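Local structure of Cas13d (uncultured Ruminococcus sp, 6IV9) at residues N527-L532 with D555-T560; K533-K536 with D541-C544; T582-A587 with G617-I622; V705-K710 with V715-A720. The protein binds its CRISPR RNA guide and, through two HEPN domains, governs both maturation of that RNA and cleavage of target RNA. The protein carries 2 engineered substitutions. All blocks are in the same frame, centred on the assembly; numbering follows the deposited sequence. Where two conformers were deposited one is given.

Contact 1. Residues N527-L532 with D555-T560. With nucleotides of chain B.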
# COMPACT_ATOMS: atom_id res chain seq x y z
N ASN A 527 7.11 -15.70 -1.16
CA ASN A 527 7.21 -16.47 -2.42
C ASN A 527 8.67 -16.76 -2.75
O ASN A 527 8.98 -17.88 -3.11
CB ASN A 527 6.56 -15.73 -3.57
CG ASN A 527 5.05 -15.77 -3.51
OD1 ASN A 527 4.49 -16.68 -2.93
ND2 ASN A 527 4.40 -14.79 -4.09
N ILE A 528 9.52 -15.76 -2.62
CA ILE A 528 10.96 -15.92 -2.94
C ILE A 528 11.56 -16.98 -2.01
O ILE A 528 12.26 -17.83 -2.49
CB ILE A 528 11.69 -14.57 -2.83
CG1 ILE A 528 11.20 -13.58 -3.89
CG2 ILE A 528 13.19 -14.77 -2.88
CD1 ILE A 528 11.53 -12.15 -3.60
N LYS A 529 11.23 -16.93 -0.74
CA LYS A 529 11.79 -17.93 0.20
C LYS A 529 11.33 -19.34 -0.22
O LYS A 529 12.12 -20.24 -0.16
CB LYS A 529 11.49 -17.55 1.65
CG LYS A 529 10.12 -17.89 2.17
CD LYS A 529 10.14 -18.97 3.20
CE LYS A 529 8.77 -19.28 3.74
NZ LYS A 529 7.79 -19.53 2.67
N GLU A 530 10.07 -19.48 -0.63
CA GLU A 530 9.54 -20.80 -1.06
C GLU A 530 10.23 -21.28 -2.35
O GLU A 530 10.54 -22.42 -2.42
CB GLU A 530 8.02 -20.76 -1.17
CG GLU A 530 7.36 -22.07 -0.82
CD GLU A 530 7.72 -22.68 0.53
OE1 GLU A 530 8.00 -21.94 1.46
OE2 GLU A 530 7.69 -23.89 0.62
N PHE A 531 10.44 -20.40 -3.32
CA PHE A 531 11.11 -20.82 -4.57
C PHE A 531 12.54 -21.28 -4.27
O PHE A 531 12.96 -22.27 -4.83
CB PHE A 531 11.04 -19.73 -5.64
CG PHE A 531 9.72 -19.68 -6.35
CD1 PHE A 531 9.25 -20.77 -7.06
CD2 PHE A 531 8.92 -18.57 -6.27
CE1 PHE A 531 8.02 -20.74 -7.68
CE2 PHE A 531 7.69 -18.53 -6.90
CZ PHE A 531 7.25 -19.62 -7.61
N LEU A 532 13.26 -20.57 -3.40
CA LEU A 532 14.65 -20.99 -3.06
C LEU A 532 14.59 -22.36 -2.40
O LEU A 532 15.35 -23.20 -2.74
CB LEU A 532 15.27 -19.96 -2.12
CG LEU A 532 15.70 -18.65 -2.75
CD1 LEU A 532 16.14 -17.67 -1.70
CD2 LEU A 532 16.79 -18.88 -3.77
N ASP A 555 17.98 -14.40 2.72
CA ASP A 555 17.39 -14.25 4.07
C ASP A 555 15.89 -13.95 3.96
O ASP A 555 15.33 -13.43 4.91
CB ASP A 555 18.14 -13.19 4.87
CG ASP A 555 18.75 -13.72 6.15
OD1 ASP A 555 18.43 -14.85 6.52
OD2 ASP A 555 19.51 -12.99 6.77
N SER A 556 15.29 -14.37 2.85
CA SER A 556 13.87 -14.07 2.52
C SER A 556 12.94 -14.59 3.60
O SER A 556 11.98 -13.92 3.91
CB SER A 556 13.50 -14.59 1.18
OG SER A 556 13.99 -13.75 0.19
N GLN A 557 13.21 -15.79 4.10
CA GLN A 557 12.38 -16.23 5.38
C GLN A 557 12.29 -15.31 6.61
O GLN A 557 11.27 -15.00 7.13
CB GLN A 557 12.78 -17.65 5.79
CG GLN A 557 11.92 -18.21 6.92
CD GLN A 557 10.47 -18.35 6.54
OE1 GLN A 557 9.65 -17.45 6.76
NE2 GLN A 557 10.11 -19.49 5.98
N ARG A 558 13.46 -14.84 7.02
CA ARG A 558 13.61 -13.90 8.14
C ARG A 558 12.96 -12.56 7.75
O ARG A 558 12.23 -12.03 8.54
CB ARG A 558 15.09 -13.70 8.40
CG ARG A 558 15.38 -12.75 9.54
CD ARG A 558 16.82 -12.76 9.95
NE ARG A 558 16.93 -11.91 11.11
CZ ARG A 558 18.06 -11.61 11.70
NH1 ARG A 558 19.15 -12.28 11.39
NH2 ARG A 558 18.10 -10.65 12.59
N ILE A 559 13.20 -12.09 6.53
CA ILE A 559 12.61 -10.79 6.11
C ILE A 559 11.08 -10.88 6.12
O ILE A 559 10.45 -9.98 6.62
CB ILE A 559 13.17 -10.35 4.75
CG1 ILE A 559 14.68 -10.11 4.81
CG2 ILE A 559 12.42 -9.15 4.24
CD1 ILE A 559 15.34 -10.05 3.47
N THR A 560 10.53 -11.99 5.64
CA THR A 560 9.06 -12.12 5.62
C THR A 560 8.53 -12.01 7.05
O THR A 560 7.57 -11.31 7.26
CB THR A 560 8.65 -13.49 5.08
OG1 THR A 560 9.16 -13.65 3.77
CG2 THR A 560 7.16 -13.69 5.04
P U B 23 0.26 -20.57 -11.62
OP1 U B 23 1.24 -21.60 -11.26
OP2 U B 23 -0.97 -20.39 -10.89
O5' U B 23 1.08 -19.19 -11.54
C5' U B 23 0.44 -17.90 -11.45
C4' U B 23 1.42 -16.92 -10.80
O4' U B 23 1.56 -17.32 -9.42
C3' U B 23 2.83 -16.98 -11.39
O3' U B 23 3.38 -15.68 -11.46
C2' U B 23 3.61 -17.80 -10.39
O2' U B 23 5.02 -17.61 -10.42
C1' U B 23 2.93 -17.41 -9.07
N1 U B 23 3.10 -18.46 -8.06
C2 U B 23 3.88 -18.20 -6.95
O2 U B 23 4.39 -17.13 -6.75
N3 U B 23 4.05 -19.26 -6.10
C4 U B 23 3.57 -20.52 -6.24
O4 U B 23 3.85 -21.37 -5.40
C5 U B 23 2.76 -20.72 -7.40
C6 U B 23 2.55 -19.70 -8.24
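Ser556 is set against Lys529 and Ile528 where the two helices come nearest, and this is the dense part of the contact. Its CB lies 3.6 Å from Lys529 CB, while its OG sits 3.3 Å from Ile528 CG2. A serine suits the spot because it is small and its hydroxyl can be satisfied close by: Ser556 OG is hydrogen-bonded to Phe553 O, in the turn just before the helix, so it can lie beside a methyl group without lacking a partner. One turn on, Thr560 OG1 bonds back to Ser556 O at 2.8 Å, and this carbonyl also receives Thr560 N, the two donors reaching it from opposite faces. The motif is an antiparallel pair of helices, 511-535 and 556-570, joined by a long loop, with short-segment axes 8.7 Å apart and N-to-C directions at 155°. The side facing solvent is looser, carried by long polar chains. Lys529 CG stands between the backbone N and the carbonyl carbon (chi1 81°), and a chain bent again at chi2 and chi4 carries NZ back to Glu530 OE1 in a salt bridge of 2.7 Å; Asp526 is its second acidic partner. Gln557, deposited in two conformers, crosses this methylene chain so closely in the conformer given that its exact placing is doubtful. On the flank of helix 511-535 remote from Ser556, the apolar Phe531 brings CZ to 3.6 Å from N3 of U23 of chain B, its ring meeting the base obliquely, while the Asn527 amide is held by Asn175.

Contact 2. Residues K533-K536 with D541-C544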
# COMPACT_ATOMS: atom_id res chain seq x y z
N LYS A 533 13.68 -22.55 -1.46
CA LYS A 533 13.54 -23.83 -0.75
C LYS A 533 13.26 -24.97 -1.74
O LYS A 533 13.83 -26.01 -1.59
CB LYS A 533 12.46 -23.71 0.31
CG LYS A 533 12.17 -25.00 1.04
CD LYS A 533 11.22 -24.86 2.18
CE LYS A 533 11.51 -23.65 3.04
NZ LYS A 533 11.15 -23.92 4.45
N ILE A 534 12.41 -24.74 -2.73
CA ILE A 534 12.10 -25.81 -3.72
C ILE A 534 13.36 -26.11 -4.54
O ILE A 534 13.70 -27.26 -4.67
CB ILE A 534 10.95 -25.37 -4.62
CG1 ILE A 534 9.60 -25.51 -3.92
CG2 ILE A 534 10.96 -26.12 -5.94
CD1 ILE A 534 8.56 -24.58 -4.46
N MET A 535 14.03 -25.08 -5.04
CA MET A 535 15.22 -25.28 -5.89
C MET A 535 16.33 -26.00 -5.12
O MET A 535 17.04 -26.78 -5.72
CB MET A 535 15.72 -23.96 -6.48
CG MET A 535 14.84 -23.47 -7.58
SD MET A 535 15.44 -22.04 -8.48
CE MET A 535 15.19 -20.78 -7.23
N LYS A 536 16.43 -25.77 -3.82
CA LYS A 536 17.51 -26.36 -2.98
C LYS A 536 17.11 -27.74 -2.49
O LYS A 536 17.92 -28.38 -1.83
CB LYS A 536 17.83 -25.44 -1.81
CG LYS A 536 18.58 -24.18 -2.17
CD LYS A 536 18.62 -23.20 -1.05
CE LYS A 536 19.22 -21.87 -1.44
NZ LYS A 536 20.48 -22.04 -2.19
N ASP A 541 16.99 -29.88 -6.71
CA ASP A 541 18.46 -29.72 -6.69
C ASP A 541 18.99 -28.96 -7.90
O ASP A 541 19.78 -29.54 -8.63
CB ASP A 541 19.13 -31.08 -6.56
CG ASP A 541 20.61 -30.99 -6.24
OD1 ASP A 541 20.99 -30.12 -5.47
OD2 ASP A 541 21.35 -31.81 -6.79
N VAL A 542 18.52 -27.75 -8.15
CA VAL A 542 19.07 -26.95 -9.28
C VAL A 542 19.88 -25.81 -8.67
O VAL A 542 19.56 -25.40 -7.58
CB VAL A 542 17.98 -26.41 -10.22
CG1 VAL A 542 17.25 -27.53 -10.94
CG2 VAL A 542 17.01 -25.51 -9.50
N GLU A 543 20.90 -25.36 -9.38
CA GLU A 543 21.76 -24.26 -8.90
C GLU A 543 20.93 -22.98 -8.81
O GLU A 543 20.16 -22.74 -9.71
CB GLU A 543 22.88 -24.05 -9.92
CG GLU A 543 23.91 -23.02 -9.52
CD GLU A 543 24.83 -22.63 -10.66
OE1 GLU A 543 25.10 -23.50 -11.54
OE2 GLU A 543 25.26 -21.47 -10.69
N CYS A 544 21.05 -22.26 -7.72
CA CYS A 544 20.32 -20.98 -7.57
C CYS A 544 21.17 -20.03 -6.72
O CYS A 544 20.69 -19.60 -5.71
CB CYS A 544 18.94 -21.18 -6.97
SG CYS A 544 18.97 -22.17 -5.46
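Met535 and Val542 meet through a flat group, a peptide carbonyl in the last turn of helix 511-535: the N-H of Val542 comes to Met535 O at 3.0 Å, lying in the carbonyl plane with an N-H...O angle of 152°. Asp541 N is also near this oxygen, but at too poor an angle to bond. The bond suits the place, since carbonyls in the last turn of a helix run out of helical N-H groups ahead of them, and the returning chain supplies one. Asp541 has a left-handed backbone (phi 50°) at the point where the chain turns back.

On one side of this bond the packing is apolar. Met535 CG lies 3.5 Å from Val542 CG2, the two side chains passing at a slant, and the thioether then turns at chi3 (-72°) to set CE 3.8 Å from Cys544 CB. A flexible methionine can follow such an uneven surface, bridging a branched valine and a compact cysteine. Met535 also touches Ile168, His169 and Leu172 of helix 168-197, and His169 bonds Glu543 O, so the returning loop is pinned to that helix as well. On the outer side, Lys536 runs nearly straight until it bends at chi4, bringing NZ to 3.6 Å from Cys544 SG.

The chemistry is thus that of a helix end tied to the returning chain by one main-chain bond and a sulfur-rich apolar patch. The lysine ammonium beside Cys544 could polarise the thiol and would, if anything, make its ionisation slightly easier.

Contact 3. Residues T582-A587 with G617-I622. With nucleotides of chain B.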
# COMPACT_ATOMS: atom_id res chain seq x y z
N THR A 582 1.64 26.41 12.02
CA THR A 582 1.45 26.04 10.60
C THR A 582 0.27 25.07 10.49
O THR A 582 -0.48 25.18 9.56
CB THR A 582 2.70 25.37 10.03
OG1 THR A 582 3.71 26.37 9.93
CG2 THR A 582 2.47 24.79 8.66
N MET A 583 0.18 24.14 11.42
CA MET A 583 -0.92 23.15 11.40
C MET A 583 -2.27 23.85 11.63
O MET A 583 -3.22 23.48 10.99
CB MET A 583 -0.67 22.09 12.46
CG MET A 583 0.56 21.29 12.14
SD MET A 583 1.02 20.23 13.48
CE MET A 583 2.51 19.54 12.76
N PHE A 584 -2.31 24.81 12.54
CA PHE A 584 -3.56 25.54 12.81
C PHE A 584 -3.96 26.31 11.56
O PHE A 584 -5.11 26.35 11.23
CB PHE A 584 -3.43 26.42 14.05
CG PHE A 584 -3.44 25.63 15.33
CD1 PHE A 584 -4.57 24.95 15.72
CD2 PHE A 584 -2.31 25.53 16.10
CE1 PHE A 584 -4.57 24.20 16.87
CE2 PHE A 584 -2.32 24.78 17.26
CZ PHE A 584 -3.45 24.12 17.65
N ARG A 585 -2.99 26.91 10.89
CA ARG A 585 -3.32 27.62 9.63
C ARG A 585 -3.86 26.60 8.62
O ARG A 585 -4.83 26.91 7.97
CB ARG A 585 -2.12 28.36 9.07
CG ARG A 585 -2.37 28.90 7.68
CD ARG A 585 -1.22 29.70 7.10
NE ARG A 585 -1.03 30.97 7.76
CZ ARG A 585 -1.69 32.08 7.46
NH1 ARG A 585 -2.56 32.09 6.48
NH2 ARG A 585 -1.48 33.16 8.16
N ASP A 586 -3.25 25.42 8.54
CA ASP A 586 -3.71 24.39 7.58
C ASP A 586 -5.16 24.02 7.93
O ASP A 586 -5.96 23.96 7.04
CB ASP A 586 -2.81 23.16 7.62
CG ASP A 586 -1.47 23.33 6.94
OD1 ASP A 586 -1.33 24.25 6.14
OD2 ASP A 586 -0.58 22.54 7.23
N ALA A 587 -5.45 23.80 9.21
CA ALA A 587 -6.80 23.40 9.63
C ALA A 587 -7.84 24.49 9.35
O ALA A 587 -8.85 24.19 8.77
CB ALA A 587 -6.80 23.00 11.08
N GLY A 617 -10.51 25.99 24.48
CA GLY A 617 -11.47 25.01 23.96
C GLY A 617 -11.46 24.92 22.44
O GLY A 617 -11.41 23.82 21.94
N LEU A 618 -11.47 26.05 21.76
CA LEU A 618 -11.49 26.07 20.29
C LEU A 618 -10.21 25.45 19.74
O LEU A 618 -10.29 24.68 18.81
CB LEU A 618 -11.68 27.50 19.82
CG LEU A 618 -11.82 27.68 18.31
CD1 LEU A 618 -12.93 26.82 17.76
CD2 LEU A 618 -12.05 29.13 17.97
N ARG A 619 -9.07 25.77 20.34
CA ARG A 619 -7.79 25.20 19.86
C ARG A 619 -7.86 23.68 20.00
O ARG A 619 -7.51 22.99 19.08
CB ARG A 619 -6.65 25.74 20.73
CG ARG A 619 -5.27 25.19 20.39
CD ARG A 619 -4.30 25.39 21.53
NE ARG A 619 -4.58 24.54 22.66
CZ ARG A 619 -3.88 24.53 23.78
NH1 ARG A 619 -2.83 25.32 23.91
NH2 ARG A 619 -4.23 23.73 24.76
N ASN A 620 -8.33 23.22 21.15
CA ASN A 620 -8.44 21.77 21.42
C ASN A 620 -9.41 21.12 20.44
O ASN A 620 -9.14 20.04 19.98
CB ASN A 620 -8.78 21.52 22.88
CG ASN A 620 -7.69 21.99 23.81
OD1 ASN A 620 -6.57 22.20 23.40
ND2 ASN A 620 -8.01 22.15 25.07
N PHE A 621 -10.53 21.78 20.16
CA PHE A 621 -11.53 21.21 19.24
C PHE A 621 -10.91 21.04 17.85
O PHE A 621 -11.07 20.01 17.27
CB PHE A 621 -12.77 22.09 19.18
CG PHE A 621 -13.83 21.61 18.23
CD1 PHE A 621 -14.73 20.63 18.61
CD2 PHE A 621 -13.92 22.10 16.94
CE1 PHE A 621 -15.70 20.17 17.74
CE2 PHE A 621 -14.89 21.64 16.08
CZ PHE A 621 -15.77 20.68 16.48
N ILE A 622 -10.21 22.06 17.36
CA ILE A 622 -9.55 22.00 16.02
C ILE A 622 -8.46 20.93 16.03
O ILE A 622 -8.33 20.22 15.06
CB ILE A 622 -9.00 23.39 15.64
CG1 ILE A 622 -10.12 24.42 15.49
CG2 ILE A 622 -8.16 23.32 14.39
CD1 ILE A 622 -10.93 24.22 14.26
P A B 49 -10.49 20.12 26.44
OP1 A B 49 -10.76 21.51 26.13
OP2 A B 49 -10.03 19.09 25.42
O5' A B 49 -9.39 19.96 27.60
C5' A B 49 -9.55 20.67 28.85
C4' A B 49 -8.42 20.33 29.78
O4' A B 49 -8.49 18.93 30.10
C3' A B 49 -7.00 20.55 29.24
O3' A B 49 -6.64 21.90 29.45
C2' A B 49 -6.19 19.54 30.03
O2' A B 49 -5.92 19.98 31.34
C1' A B 49 -7.19 18.40 30.19
N9 A B 49 -7.05 17.37 29.17
C8 A B 49 -7.71 17.21 27.97
N7 A B 49 -7.32 16.16 27.30
C5 A B 49 -6.30 15.62 28.08
C6 A B 49 -5.47 14.51 27.90
N6 A B 49 -5.53 13.70 26.85
N1 A B 49 -4.56 14.24 28.87
C2 A B 49 -4.50 15.05 29.94
N3 A B 49 -5.23 16.13 30.21
C4 A B 49 -6.13 16.36 29.23
P A B 50 -5.73 22.69 28.41
OP1 A B 50 -5.77 24.12 28.73
OP2 A B 50 -6.13 22.30 27.02
O5' A B 50 -4.33 21.98 28.60
C5' A B 50 -3.54 22.25 29.76
C4' A B 50 -2.27 21.44 29.69
O4' A B 50 -2.60 20.03 29.81
C3' A B 50 -1.49 21.49 28.38
O3' A B 50 -0.76 22.69 28.06
C2' A B 50 -0.61 20.25 28.53
O2' A B 50 0.60 20.55 29.20
C1' A B 50 -1.56 19.27 29.24
N9 A B 50 -2.15 18.30 28.32
C8 A B 50 -3.25 18.45 27.50
N7 A B 50 -3.48 17.42 26.73
C5 A B 50 -2.46 16.53 27.05
C6 A B 50 -2.14 15.24 26.57
N6 A B 50 -2.85 14.60 25.65
N1 A B 50 -1.05 14.63 27.10
C2 A B 50 -0.34 15.28 28.03
N3 A B 50 -0.54 16.48 28.55
C4 A B 50 -1.63 17.06 28.01
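Phe584 reaches across to Arg619 and Ile622, and its ring is the bridge between the helices. Phe584 CZ touches Arg619 CG at 3.5 Å, so the arginine offers its aliphatic stem here and not its charge. At the ring edge, near the plane, Ile622 CG2 approaches Phe584 CD1 to 4.2 Å. The same methyl meets Ala587 CB at 3.6 Å, the small alanine letting it come this close. Beyond CG the arginine chain bends at chi3 (70°) and swings the guanidinium round to Asn620, gripping one oxygen side-on: Arg619 NE reaches Asn620 OD1 at 3.2 Å and Arg619 NH2 reaches it at 3.1 Å. With OD1 held, the amide is turned so that Asn620 ND2 donates both to OP2 of A50 (2.7 Å) and to OP1 of A49 (3.0 Å) of chain B. Arg619 NH2 itself lies 3.3 Å from OP2 of A50. A leucine here would probably leave Asn620 OD1 without its two donors, the amide freer to turn, and the A50 phosphate without a nearby positive charge. The arrangement is a steep helix crossing, 76° between N-to-C directions, packed inside by apolar groups and the arginine stem, with an RNA-phosphate site outside, in the first turn of helix 617-627.

Contact 4. Residues V705-K710 with V715-A720. With nucleotides of chain B.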
# COMPACT_ATOMS: atom_id res chain seq x y z
N VAL A 705 -18.26 26.66 19.11
CA VAL A 705 -18.49 25.26 19.59
C VAL A 705 -17.99 25.19 21.02
O VAL A 705 -16.99 25.81 21.31
CB VAL A 705 -17.74 24.25 18.70
CG1 VAL A 705 -16.27 24.57 18.68
CG2 VAL A 705 -17.95 22.84 19.17
N LYS A 706 -18.66 24.43 21.87
CA LYS A 706 -18.20 24.32 23.27
C LYS A 706 -17.45 23.00 23.44
O LYS A 706 -18.10 21.98 23.53
CB LYS A 706 -19.39 24.40 24.22
CG LYS A 706 -19.65 25.78 24.80
CD LYS A 706 -20.25 26.72 23.83
CE LYS A 706 -20.26 28.16 24.31
NZ LYS A 706 -19.63 29.06 23.32
N GLN A 707 -16.13 23.08 23.53
CA GLN A 707 -15.28 21.88 23.68
C GLN A 707 -15.60 21.19 25.00
O GLN A 707 -15.67 19.98 25.02
CB GLN A 707 -13.82 22.25 23.47
CG GLN A 707 -12.86 21.15 23.85
CD GLN A 707 -12.82 19.99 22.89
OE1 GLN A 707 -11.97 19.13 23.00
NE2 GLN A 707 -13.73 19.96 21.95
N GLN A 708 -15.74 21.94 26.09
CA GLN A 708 -16.18 21.32 27.36
C GLN A 708 -17.70 21.43 27.39
O GLN A 708 -18.20 22.12 28.24
CB GLN A 708 -15.52 22.02 28.54
CG GLN A 708 -14.02 21.92 28.50
CD GLN A 708 -13.39 22.18 29.84
OE1 GLN A 708 -13.70 21.52 30.82
NE2 GLN A 708 -12.51 23.15 29.88
N ALA A 709 -18.38 20.75 26.48
CA ALA A 709 -19.84 20.88 26.33
C ALA A 709 -20.60 20.42 27.56
O ALA A 709 -20.33 19.35 28.06
CB ALA A 709 -20.29 20.12 25.12
N LYS A 710 -21.56 21.22 27.99
CA LYS A 710 -22.44 20.83 29.11
C LYS A 710 -23.88 20.79 28.60
O LYS A 710 -24.29 21.73 27.94
CB LYS A 710 -22.34 21.83 30.26
CG LYS A 710 -21.06 21.72 31.08
CD LYS A 710 -20.67 20.29 31.38
CE LYS A 710 -19.54 20.20 32.39
NZ LYS A 710 -18.50 21.22 32.12
N VAL A 715 -25.24 18.59 21.85
CA VAL A 715 -25.90 18.31 20.55
C VAL A 715 -25.18 19.10 19.45
O VAL A 715 -24.83 18.51 18.46
CB VAL A 715 -27.40 18.64 20.63
CG1 VAL A 715 -28.12 18.35 19.33
CG2 VAL A 715 -28.06 17.87 21.75
N ALA A 716 -24.94 20.38 19.67
CA ALA A 716 -24.22 21.18 18.66
C ALA A 716 -22.79 20.66 18.48
O ALA A 716 -22.31 20.67 17.37
CB ALA A 716 -24.24 22.63 19.02
N LYS A 717 -22.13 20.27 19.56
CA LYS A 717 -20.73 19.79 19.44
C LYS A 717 -20.67 18.49 18.63
O LYS A 717 -19.82 18.39 17.79
CB LYS A 717 -20.10 19.56 20.82
CG LYS A 717 -18.66 19.10 20.76
CD LYS A 717 -18.11 18.63 22.05
CE LYS A 717 -16.66 18.26 21.97
NZ LYS A 717 -16.15 17.75 23.26
N GLU A 718 -21.58 17.56 18.89
CA GLU A 718 -21.57 16.27 18.15
C GLU A 718 -21.82 16.55 16.67
O GLU A 718 -21.18 15.94 15.85
CB GLU A 718 -22.61 15.31 18.72
CG GLU A 718 -22.19 14.62 20.00
CD GLU A 718 -20.77 14.06 20.01
OE1 GLU A 718 -20.47 13.20 19.18
OE2 GLU A 718 -19.98 14.50 20.85
N ARG A 719 -22.74 17.45 16.36
CA ARG A 719 -23.05 17.78 14.95
C ARG A 719 -21.83 18.42 14.27
O ARG A 719 -21.57 18.11 13.13
CB ARG A 719 -24.28 18.68 14.87
CG ARG A 719 -24.86 18.79 13.47
CD ARG A 719 -25.35 20.19 13.22
NE ARG A 719 -26.55 20.50 13.95
CZ ARG A 719 -26.63 21.19 15.07
NH1 ARG A 719 -26.18 22.43 15.13
NH2 ARG A 719 -27.25 20.67 16.11
N ALA A 720 -21.13 19.30 14.97
CA ALA A 720 -19.93 19.95 14.40
C ALA A 720 -18.89 18.88 14.08
O ALA A 720 -18.29 18.93 13.05
CB ALA A 720 -19.39 20.95 15.37
P A B 48 -13.13 15.54 24.17
OP1 A B 48 -13.67 16.50 23.17
OP2 A B 48 -11.91 14.76 23.89
O5' A B 48 -12.80 16.32 25.52
C5' A B 48 -13.69 17.31 26.04
C4' A B 48 -13.29 17.65 27.45
O4' A B 48 -13.25 16.45 28.26
C3' A B 48 -11.87 18.22 27.58
O3' A B 48 -11.80 19.57 27.19
C2' A B 48 -11.58 17.95 29.04
O2' A B 48 -12.30 18.93 29.75
C1' A B 48 -12.18 16.55 29.20
N9 A B 48 -11.22 15.50 28.92
C8 A B 48 -11.08 14.71 27.81
N7 A B 48 -10.10 13.85 27.88
C5 A B 48 -9.55 14.09 29.14
C6 A B 48 -8.48 13.49 29.82
N6 A B 48 -7.74 12.51 29.31
N1 A B 48 -8.18 13.96 31.05
C2 A B 48 -8.92 14.95 31.56
N3 A B 48 -9.95 15.60 31.01
C4 A B 48 -10.22 15.11 29.78
P A B 49 -10.49 20.12 26.44
OP1 A B 49 -10.76 21.51 26.13
OP2 A B 49 -10.03 19.09 25.42
O5' A B 49 -9.39 19.96 27.60
C5' A B 49 -9.55 20.67 28.85
C4' A B 49 -8.42 20.33 29.78
O4' A B 49 -8.49 18.93 30.10
C3' A B 49 -7.00 20.55 29.24
O3' A B 49 -6.64 21.90 29.45
C2' A B 49 -6.19 19.54 30.03
O2' A B 49 -5.92 19.98 31.34
C1' A B 49 -7.19 18.40 30.19
N9 A B 49 -7.05 17.37 29.17
C8 A B 49 -7.71 17.21 27.97
N7 A B 49 -7.32 16.16 27.30
C5 A B 49 -6.30 15.62 28.08
C6 A B 49 -5.47 14.51 27.90
N6 A B 49 -5.53 13.70 26.85
N1 A B 49 -4.56 14.24 28.87
C2 A B 49 -4.50 15.05 29.94
N3 A B 49 -5.23 16.13 30.21
C4 A B 49 -6.13 16.36 29.23
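Val705 opens the loop segment by resting on Lys717, its CG2 4.1 Å from Lys717 CG as the two side chains cross, with Ala720 CB slightly farther along the helix. The branched, apolar valine suits a place between the lysine stem and Phe621 of helix 617-627, which also packs on Ala720. At Lys706 the main chain does the touching: Lys706 O lies 3.7 Å from Lys717 CD, while its own ammonium turns away to Asn704 O. Gln707 is the polar centre. Its carbonyl oxygen accepts Lys717 NZ at 2.9 Å, in the carbonyl plane and on a lone pair, and its side chain lies among the phosphates of A48 and A49 of chain B. Gln708 centres an inverse gamma turn, closed by a weak bond from Ala709 N to Gln707 O; its OE1 comes to 3.1 Å from O2' of A48. Ala709 then sets CB 4.0 Å from Lys717 CD, a methyl small enough to let the lysine pass.

Lys717 is fully extended, CG anti to the backbone N (chi1 -178°) and every later torsion near 180°, and runs along Lys706 O and Ala709 CB. The ammonium ends at the RNA, where the bound strand helps to bury it and NZ binds OP1 of A48 at 2.8 Å. A methionine in its place is likely to leave the Gln707 carbonyl and the A48 phosphate without their shared donor. This is a loop-to-helix junction at the start of helix 713-760, shaped into a site for the RNA sugar-phosphate backbone.

In the fold
Contacts 1 and 2 share helix 511-535 and touch where Leu532 packs on Cys544; contact 2 joins the end of that helix to the loop that follows it. Contacts 3 and 4 sit on the opposite side of the chain's centre and are joined through Phe621, which packs on Val705, Gln707 and Ala720. Contact 3 is the buried one, an apolar crossing; the others are partly buried, and contact 4, with its centre 36 Å from the chain's centre, lies farthest out. Chemistry follows place: contact 1 rests on close packing across the helices, contact 2 on packing with one main-chain bond, whereas 3 and 4 carry polar groups to consecutive phosphates of one RNA strand.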